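Local structure of cellulose 1,4-beta-cellobiosidase (Thermobifida fusca, 4JJJ) at residues A[1-13]-A[529-541]. The protein probably hydrolyses cellulose to release cellobiose, through the glycoside hydrolase family 48 catalytic domain that makes up this chain. The protein carries 1 engineered substitution. Numbering follows the deposited sequence. Where two conformers were deposited one is given.
Sequences SYDQAFLEQYEKI and LDALLAHRDSIGI. With NA (sodium ion), chain J; ZN (zinc ion), chain X; ZN (zinc ion), chain P.
Tyr2 and Leu529 make the apolar end of this contact. Leu529 CD1 sits over one face of the Tyr2 ring, 4.1 Å from its centroid, in a CH-pi contact. Leu533 CD1 touches Tyr2 CE1 at 3.6 Å, and its CD2 meets Ala5 CB. Phe630 of helix 620-637 packs on both Ala5 and Leu533.

Glu8 OE1 accepts from Arg536 NH1 (3.1 Å) in a salt bridge, through its syn lone pair and close to the guanidinium plane. The carboxylate is turned 80° from the guanidinium. Arg536 NE bonds to Leu533 O (2.9 Å), which helps fix the guanidinium, and Leu533 CD2 lies over its centre. Tyr2 OH donates to a water that also binds the sodium ion held by Asp530.

Lys12 is extended beyond CG (chi2 169°) and runs along the 537-540 backbone. Its NZ donates to Asp537 O at 2.8 Å and weakly to Gly540 O. A methionine here would probably leave Asp537 O without this donor and the 537-540 loop less firmly tied to the helix. Gln9 OE1 lies 3.5 Å from Gly540 CA, while NE2 is hydrogen-bonded to Gln623 OE1.

Helix 2-14, the first of this chain, thus makes a helix-to-loop contact, with a small helix-helix patch at Tyr2, in an (alpha/alpha)6 domain.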
ATOM      1  N   SER A   1       0.190 -32.749   4.607  1.00 26.55           N
ATOM      2  CA  SER A   1       1.276 -31.891   4.058  1.00 24.75           C
ATOM      3  C   SER A   1       0.920 -30.386   4.235  1.00 23.17           C
ATOM      4  O   SER A   1      -0.255 -29.995   4.541  1.00 21.02           O
ATOM      5  CB  SER A   1       1.502 -32.191   2.547  1.00 24.94           C
ATOM      6  OG  SER A   1       0.406 -31.818   1.753  1.00 20.19           O
ATOM      7  N   TYR A   2       1.945 -29.539   3.989  1.00 21.15           N
ATOM      8  CA  TYR A   2       1.594 -28.124   3.923  1.00 15.37           C
ATOM      9  C   TYR A   2       0.822 -27.832   2.660  1.00 16.66           C
ATOM     10  O   TYR A   2       0.193 -26.824   2.600  1.00 12.12           O
ATOM     11  CB  TYR A   2       2.843 -27.172   4.122  1.00 16.22           C
ATOM     12  CG  TYR A   2       3.232 -26.994   5.551  1.00 15.35           C
ATOM     13  CD1 TYR A   2       2.452 -26.245   6.362  1.00 15.57           C
ATOM     14  CD2 TYR A   2       4.359 -27.598   6.129  1.00 15.67           C
ATOM     15  CE1 TYR A   2       2.709 -26.121   7.702  1.00 14.89           C
ATOM     16  CE2 TYR A   2       4.640 -27.453   7.473  1.00 17.23           C
ATOM     17  CZ  TYR A   2       3.800 -26.683   8.281  1.00 16.58           C
ATOM     18  OH  TYR A   2       4.000 -26.525   9.646  1.00 16.18           O
ATOM     19  N   ASP A   3       0.913 -28.614   1.576  1.00 16.79           N
ATOM     20  CA  ASP A   3       0.087 -28.351   0.409  1.00 17.76           C
ATOM     21  C   ASP A   3      -1.383 -28.684   0.831  1.00 14.50           C
ATOM     22  O   ASP A   3      -2.284 -27.995   0.377  1.00 14.31           O
ATOM     23  CB  ASP A   3       0.540 -29.153  -0.826  1.00 21.88           C
ATOM     24  CG  ASP A   3       1.437 -28.312  -1.875  1.00 23.49           C
ATOM     25  OD1 ASP A   3       2.083 -29.087  -2.696  1.00 25.89           O
ATOM     26  OD2 ASP A   3       1.553 -26.987  -1.882  1.00 21.26           O
ATOM     27  N   GLN A   4      -1.605 -29.645   1.722  1.00 14.05           N
ATOM     28  CA  GLN A   4      -2.977 -29.923   2.294  1.00 15.64           C
ATOM     29  C   GLN A   4      -3.469 -28.740   3.127  1.00 12.66           C
ATOM     30  O   GLN A   4      -4.588 -28.310   2.960  1.00  8.48           O
ATOM     31  CB  GLN A   4      -3.057 -31.182   3.177  1.00 22.11           C
ATOM     32  CG  GLN A   4      -3.749 -32.304   2.397  1.00 33.23           C
ATOM     33  CD  GLN A   4      -3.119 -32.528   1.018  1.00 38.93           C
ATOM     34  OE1 GLN A   4      -3.607 -32.023  -0.033  1.00 38.04           O
ATOM     35  NE2 GLN A   4      -1.987 -33.290   1.007  1.00 50.50           N
ATOM     36  N   ALA A   5      -2.497 -28.171   3.853  1.00  9.58           N
ATOM     37  CA  ALA A   5      -2.810 -26.948   4.702  1.00  8.11           C
ATOM     38  C   ALA A   5      -3.136 -25.781   3.799  1.00  7.51           C
ATOM     39  O   ALA A   5      -4.076 -25.005   4.126  1.00  7.69           O
ATOM     40  CB  ALA A   5      -1.711 -26.643   5.653  1.00  8.28           C
ATOM     41  N   PHE A   6      -2.343 -25.601   2.729  1.00  6.75           N
ATOM     42  CA  PHE A   6      -2.668 -24.560   1.744  1.00  6.96           C
ATOM     43  C   PHE A   6      -4.111 -24.761   1.263  1.00  7.56           C
ATOM     44  O   PHE A   6      -4.898 -23.853   1.214  1.00  6.50           O
ATOM     45  CB  PHE A   6      -1.695 -24.569   0.573  1.00  8.26           C
ATOM     46  CG  PHE A   6      -2.217 -23.775  -0.586  1.00  8.01           C
ATOM     47  CD1 PHE A   6      -2.256 -22.422  -0.560  1.00  8.08           C
ATOM     48  CD2 PHE A   6      -2.717 -24.432  -1.688  1.00  8.43           C
ATOM     49  CE1 PHE A   6      -2.838 -21.691  -1.626  1.00  7.95           C
ATOM     50  CE2 PHE A   6      -3.243 -23.727  -2.739  1.00  8.27           C
ATOM     51  CZ  PHE A   6      -3.338 -22.381  -2.720  1.00  7.76           C
ATOM     52  N   LEU A   7      -4.414 -25.973   0.818  1.00  7.52           N
ATOM     53  CA  LEU A   7      -5.712 -26.125   0.152  1.00  6.82           C
ATOM     54  C   LEU A   7      -6.834 -25.898   1.201  1.00  6.06           C
ATOM     55  O   LEU A   7      -7.853 -25.376   0.819  1.00  6.91           O
ATOM     56  CB  LEU A   7      -5.800 -27.513  -0.525  1.00  7.96           C
ATOM     57  CG  LEU A   7      -5.065 -27.656  -1.820  1.00  8.32           C
ATOM     58  CD1 LEU A   7      -4.874 -29.193  -2.088  1.00 10.35           C
ATOM     59  CD2 LEU A   7      -5.746 -26.794  -2.953  1.00  9.65           C
ATOM     60  N   GLU A   8      -6.630 -26.280   2.427  1.00  6.21           N
ATOM     61  CA  GLU A   8      -7.646 -26.090   3.484  1.00  6.63           C
ATOM     62  C   GLU A   8      -7.915 -24.596   3.694  1.00  6.36           C
ATOM     63  O   GLU A   8      -9.057 -24.161   3.783  1.00  6.34           O
ATOM     64  CB  GLU A   8      -7.232 -26.765   4.759  1.00  7.38           C
ATOM     65  CG  GLU A   8      -8.097 -26.421   5.924  1.00  9.50           C
ATOM     66  CD  GLU A   8      -7.687 -27.127   7.141  1.00 13.23           C
ATOM     67  OE1 GLU A   8      -6.473 -27.069   7.593  1.00 13.45           O
ATOM     68  OE2 GLU A   8      -8.742 -27.663   7.731  1.00 17.73           O
ATOM     69  N   GLN A   9      -6.830 -23.856   3.870  1.00  6.18           N
ATOM     70  CA  GLN A   9      -6.937 -22.401   4.047  1.00  5.93           C
ATOM     71  C   GLN A   9      -7.545 -21.729   2.824  1.00  5.51           C
ATOM     72  O   GLN A   9      -8.428 -20.857   2.946  1.00  6.30           O
ATOM     73  CB  GLN A   9      -5.511 -21.883   4.369  1.00  6.10           C
ATOM     74  CG  GLN A   9      -5.405 -20.379   4.604  1.00  6.05           C
ATOM     75  CD  GLN A   9      -6.064 -19.853   5.852  1.00  5.89           C
ATOM     76  OE1 GLN A   9      -6.715 -20.569   6.647  1.00  6.62           O
ATOM     77  NE2 GLN A   9      -5.903 -18.544   6.057  1.00  6.44           N
ATOM     78  N   TYR A  10      -7.078 -22.070   1.590  1.00  5.32           N
ATOM     79  CA  TYR A  10      -7.633 -21.612   0.356  1.00  5.23           C
ATOM     80  C   TYR A  10      -9.148 -21.812   0.366  1.00  5.05           C
ATOM     81  O   TYR A  10      -9.928 -20.931   0.014  1.00  5.06           O
ATOM     82  CB  TYR A  10      -6.950 -22.320  -0.801  1.00  5.12           C
ATOM     83  CG  TYR A  10      -7.494 -21.974  -2.151  1.00  5.38           C
ATOM     84  CD1 TYR A  10      -8.585 -22.669  -2.654  1.00  5.30           C
ATOM     85  CD2 TYR A  10      -7.009 -20.904  -2.909  1.00  5.32           C
ATOM     86  CE1 TYR A  10      -9.147 -22.335  -3.873  1.00  5.32           C
ATOM     87  CE2 TYR A  10      -7.557 -20.558  -4.087  1.00  5.31           C
ATOM     88  CZ  TYR A  10      -8.637 -21.244  -4.642  1.00  5.81           C
ATOM     89  OH  TYR A  10      -9.155 -20.904  -5.876  1.00  6.16           O
ATOM     90  N   GLU A  11      -9.591 -23.051   0.682  1.00  5.26           N
ATOM     91  CA  GLU A  11     -11.016 -23.364   0.690  1.00  5.64           C
ATOM     92  C   GLU A  11     -11.813 -22.518   1.626  1.00  5.32           C
ATOM     93  O   GLU A  11     -12.877 -22.047   1.285  1.00  5.98           O
ATOM     94  CB  GLU A  11     -11.214 -24.886   0.943  1.00  5.63           C
ATOM     95  CG  GLU A  11     -12.623 -25.399   0.598  1.00  6.43           C
ATOM     96  CD  GLU A  11     -13.691 -25.039   1.624  1.00  6.73           C
ATOM     97  OE1 GLU A  11     -13.431 -24.773   2.819  1.00  6.64           O
ATOM     98  OE2 GLU A  11     -14.864 -25.036   1.177  1.00  6.06           O
ATOM     99  N   LYS A  12     -11.285 -22.261   2.786  1.00  6.32           N
ATOM    100  CA  LYS A  12     -11.938 -21.323   3.725  1.00  5.67           C
ATOM    101  C   LYS A  12     -12.135 -19.901   3.176  1.00  5.65           C
ATOM    102  O   LYS A  12     -13.140 -19.302   3.279  1.00  6.26           O
ATOM    103  CB  LYS A  12     -11.156 -21.274   5.042  1.00  6.45           C
ATOM    104  CG  LYS A  12     -11.249 -22.506   5.953  1.00  7.24           C
ATOM    105  CD  LYS A  12     -10.244 -22.469   7.094  1.00  7.77           C
ATOM    106  CE  LYS A  12     -10.201 -23.655   8.009  1.00  8.87           C
ATOM    107  NZ  LYS A  12      -9.239 -23.499   9.091  1.00  8.31           N
ATOM    108  N   ILE A  13     -11.070 -19.413   2.543  1.00  5.41           N
ATOM    109  CA  ILE A  13     -11.069 -18.057   1.998  1.00  5.45           C
ATOM    110  C   ILE A  13     -12.121 -17.985   0.902  1.00  5.48           C
ATOM    111  O   ILE A  13     -12.833 -16.984   0.693  1.00  5.78           O
ATOM    112  CB  ILE A  13      -9.647 -17.694   1.550  1.00  6.27           C
ATOM    113  CG1 ILE A  13      -8.700 -17.564   2.699  1.00  6.21           C
ATOM    114  CG2 ILE A  13      -9.728 -16.358   0.865  1.00  7.46           C
ATOM    115  CD1 ILE A  13      -7.291 -17.457   2.321  1.00  6.63           C
ATOM    116  N   LEU A 529       5.181 -21.741  11.209  1.00  7.62           N
ATOM    117  CA  LEU A 529       4.128 -22.409  10.478  1.00  8.19           C
ATOM    118  C   LEU A 529       3.332 -23.340  11.431  1.00  9.00           C
ATOM    119  O   LEU A 529       2.135 -23.410  11.359  1.00 10.52           O
ATOM    120  CB  LEU A 529       4.733 -23.274   9.367  1.00  8.82           C
ATOM    121  CG  LEU A 529       5.437 -22.563   8.213  1.00  7.92           C
ATOM    122  CD1 LEU A 529       5.981 -23.599   7.213  1.00  8.02           C
ATOM    123  CD2 LEU A 529       4.545 -21.545   7.597  1.00  8.83           C
ATOM    124  N   ASP A 530       4.023 -23.977  12.372  1.00  9.05           N
ATOM    125  CA  ASP A 530       3.319 -24.795  13.345  1.00 10.30           C
ATOM    126  C   ASP A 530       2.379 -23.911  14.148  1.00  9.11           C
ATOM    127  O   ASP A 530       1.268 -24.331  14.493  1.00  9.71           O
ATOM    128  CB  ASP A 530       4.293 -25.432  14.321  1.00 11.97           C
ATOM    129  CG  ASP A 530       5.080 -26.573  13.754  1.00 17.75           C
ATOM    130  OD1 ASP A 530       4.662 -27.108  12.752  1.00 19.61           O
ATOM    131  OD2 ASP A 530       6.123 -26.942  14.363  1.00 23.80           O
ATOM    132  N   ALA A 531       2.895 -22.759  14.591  1.00  8.70           N
ATOM    133  CA  ALA A 531       2.117 -21.801  15.374  1.00  9.70           C
ATOM    134  C   ALA A 531       0.870 -21.370  14.659  1.00  9.64           C
ATOM    135  O   ALA A 531      -0.216 -21.331  15.217  1.00  9.51           O
ATOM    136  CB  ALA A 531       3.012 -20.621  15.724  1.00  9.19           C
ATOM    137  N   LEU A 532       0.968 -21.066  13.362  1.00  7.87           N
ATOM    138  CA  LEU A 532      -0.187 -20.726  12.540  1.00  7.71           C
ATOM    139  C   LEU A 532      -1.162 -21.852  12.564  1.00  8.11           C
ATOM    140  O   LEU A 532      -2.349 -21.644  12.706  1.00  8.33           O
ATOM    141  CB  LEU A 532       0.199 -20.287  11.132  1.00  7.81           C
ATOM    142  CG  LEU A 532       1.026 -18.961  11.059  1.00  7.84           C
ATOM    143  CD1 LEU A 532       1.633 -18.713   9.708  1.00  8.02           C
ATOM    144  CD2 LEU A 532       0.145 -17.775  11.401  1.00  8.57           C
ATOM    145  N   LEU A 533      -0.714 -23.083  12.374  1.00  8.55           N
ATOM    146  CA  LEU A 533      -1.644 -24.225  12.317  1.00  9.64           C
ATOM    147  C   LEU A 533      -2.385 -24.429  13.629  1.00 10.90           C
ATOM    148  O   LEU A 533      -3.540 -24.856  13.631  1.00 11.79           O
ATOM    149  CB  LEU A 533      -0.866 -25.493  11.855  1.00 11.86           C
ATOM    150  CG  LEU A 533      -0.581 -25.614  10.369  1.00 12.93           C
ATOM    151  CD1 LEU A 533       0.300 -26.874  10.261  1.00 15.25           C
ATOM    152  CD2 LEU A 533      -1.831 -25.703   9.473  1.00 12.39           C
ATOM    153  N   ALA A 534      -1.739 -24.029  14.700  1.00  9.90           N
ATOM    154  CA  ALA A 534      -2.295 -24.151  16.041  1.00 11.24           C
ATOM    155  C   ALA A 534      -3.406 -23.214  16.322  1.00 10.63           C
ATOM    156  O   ALA A 534      -4.110 -23.394  17.343  1.00 11.00           O
ATOM    157  CB  ALA A 534      -1.195 -23.996  17.077  1.00 12.87           C
ATOM    158  N   HIS A 535      -3.566 -22.180  15.486  0.70  9.44           N
ATOM    159  CA  HIS A 535      -4.613 -21.155  15.640  0.70  9.42           C
ATOM    160  C   HIS A 535      -5.690 -21.179  14.503  0.70  8.64           C
ATOM    161  O   HIS A 535      -6.370 -20.192  14.239  0.70  9.23           O
ATOM    162  CB  HIS A 535      -3.968 -19.788  15.832  0.70  9.32           C
ATOM    163  CG  HIS A 535      -3.117 -19.735  17.059  0.70  9.93           C
ATOM    164  ND1 HIS A 535      -3.614 -19.454  18.312  0.70 10.61           N
ATOM    165  CD2 HIS A 535      -1.785 -19.903  17.223  0.70  9.38           C
ATOM    166  CE1 HIS A 535      -2.636 -19.496  19.184  0.70 10.14           C
ATOM    167  NE2 HIS A 535      -1.509 -19.721  18.543  0.70 11.10           N
ATOM    168  N   ARG A 536      -5.935 -22.355  13.919  1.00  8.18           N
ATOM    169  CA  ARG A 536      -7.018 -22.530  12.946  1.00  8.38           C
ATOM    170  C   ARG A 536      -8.401 -22.346  13.591  1.00  7.46           C
ATOM    171  O   ARG A 536      -8.604 -22.775  14.736  1.00  9.97           O
ATOM    172  CB  ARG A 536      -6.924 -23.925  12.303  1.00  8.97           C
ATOM    173  CG  ARG A 536      -5.840 -23.992  11.252  1.00  9.48           C
ATOM    174  CD  ARG A 536      -5.735 -25.353  10.625  1.00 10.90           C
ATOM    175  NE  ARG A 536      -5.004 -26.137  11.494  1.00 12.11           N
ATOM    176  CZ  ARG A 536      -4.698 -27.427  11.265  1.00 16.59           C
ATOM    177  NH1 ARG A 536      -5.147 -28.029  10.180  1.00 18.33           N
ATOM    178  NH2 ARG A 536      -3.977 -28.076  12.158  1.00 17.57           N
ATOM    179  N   ASP A 537      -9.302 -21.677  12.908  1.00  7.80           N
ATOM    180  CA  ASP A 537     -10.704 -21.611  13.229  1.00  8.37           C
ATOM    181  C   ASP A 537     -11.536 -21.916  11.985  1.00  7.72           C
ATOM    182  O   ASP A 537     -10.999 -22.393  10.945  1.00  8.44           O
ATOM    183  CB  ASP A 537     -10.974 -20.279  13.894  1.00  8.81           C
ATOM    184  CG  ASP A 537     -10.859 -19.101  12.931  1.00  9.86           C
ATOM    185  OD1 ASP A 537     -11.051 -19.242  11.702  1.00  9.88           O
ATOM    186  OD2 ASP A 537     -10.714 -17.979  13.483  1.00 11.11           O
ATOM    187  N   SER A 538     -12.839 -21.787  12.086  0.50  7.12           N
ATOM    188  CA  SER A 538     -13.686 -22.295  11.011  0.50  6.91           C
ATOM    189  C   SER A 538     -13.462 -21.564   9.673  0.50  6.83           C
ATOM    190  O   SER A 538     -13.566 -22.150   8.633  0.50  6.79           O
ATOM    191  CB  SER A 538     -15.166 -22.240  11.441  0.50  6.55           C
ATOM    192  OG  SER A 538     -15.606 -20.884  11.740  0.50  6.43           O
ATOM    193  N   ILE A 539     -13.091 -20.295   9.721  1.00  7.48           N
ATOM    194  CA  ILE A 539     -12.946 -19.503   8.505  1.00  7.17           C
ATOM    195  C   ILE A 539     -11.528 -19.092   8.155  1.00  7.05           C
ATOM    196  O   ILE A 539     -11.348 -18.390   7.175  1.00  6.39           O
ATOM    197  CB  ILE A 539     -13.860 -18.296   8.522  1.00  8.06           C
ATOM    198  CG1 ILE A 539     -13.460 -17.281   9.552  1.00  8.58           C
ATOM    199  CG2 ILE A 539     -15.323 -18.765   8.714  1.00  8.40           C
ATOM    200  CD1 ILE A 539     -14.180 -15.947   9.390  1.00 10.54           C
ATOM    201  N   GLY A 540     -10.559 -19.468   9.010  1.00  6.74           N
ATOM    202  CA  GLY A 540      -9.168 -19.156   8.691  1.00  6.56           C
ATOM    203  C   GLY A 540      -8.278 -19.516   9.767  1.00  6.72           C
ATOM    204  O   GLY A 540      -8.419 -20.600  10.361  1.00  5.89           O
ATOM    205  N   ILE A 541      -7.329 -18.661  10.088  1.00  5.97           N
ATOM    206  CA  ILE A 541      -6.395 -18.772  11.226  1.00  6.09           C
ATOM    207  C   ILE A 541      -6.379 -17.382  11.895  1.00  7.00           C
ATOM    208  O   ILE A 541      -6.177 -16.399  11.201  1.00  7.15           O
ATOM    209  CB  ILE A 541      -5.020 -19.203  10.711  1.00  6.81           C
ATOM    210  CG1 ILE A 541      -4.977 -20.682  10.457  1.00  7.15           C
ATOM    211  CG2 ILE A 541      -3.916 -18.801  11.616  1.00  7.46           C
ATOM    212  CD1 ILE A 541      -3.853 -21.183   9.541  1.00  7.64           C
TER
HETATM  213 NA    NA J 709       6.396 -28.536  11.942  1.00 27.91          NA
HETATM  214 ZN    ZN X 723      -5.491 -19.290  19.149  0.70 13.47          ZN
HETATM  215 ZN    ZN P 715     -16.481 -25.037   2.221  1.00  7.60          ZN
HETATM  216  O   HOH W   1       6.534 -26.644  10.460  1.00 14.03           O
HETATM  217  O   HOH W   2       7.937 -29.691  10.141  1.00 46.52           O
HETATM  218  O   HOH W   3       8.036 -28.190  12.866  1.00 50.03           O
HETATM  219  O   HOH W   4       6.238 -29.538  13.746  1.00 37.94           O
HETATM  220  O   HOH W   5      -4.832 -18.842  21.138  0.70 14.00           O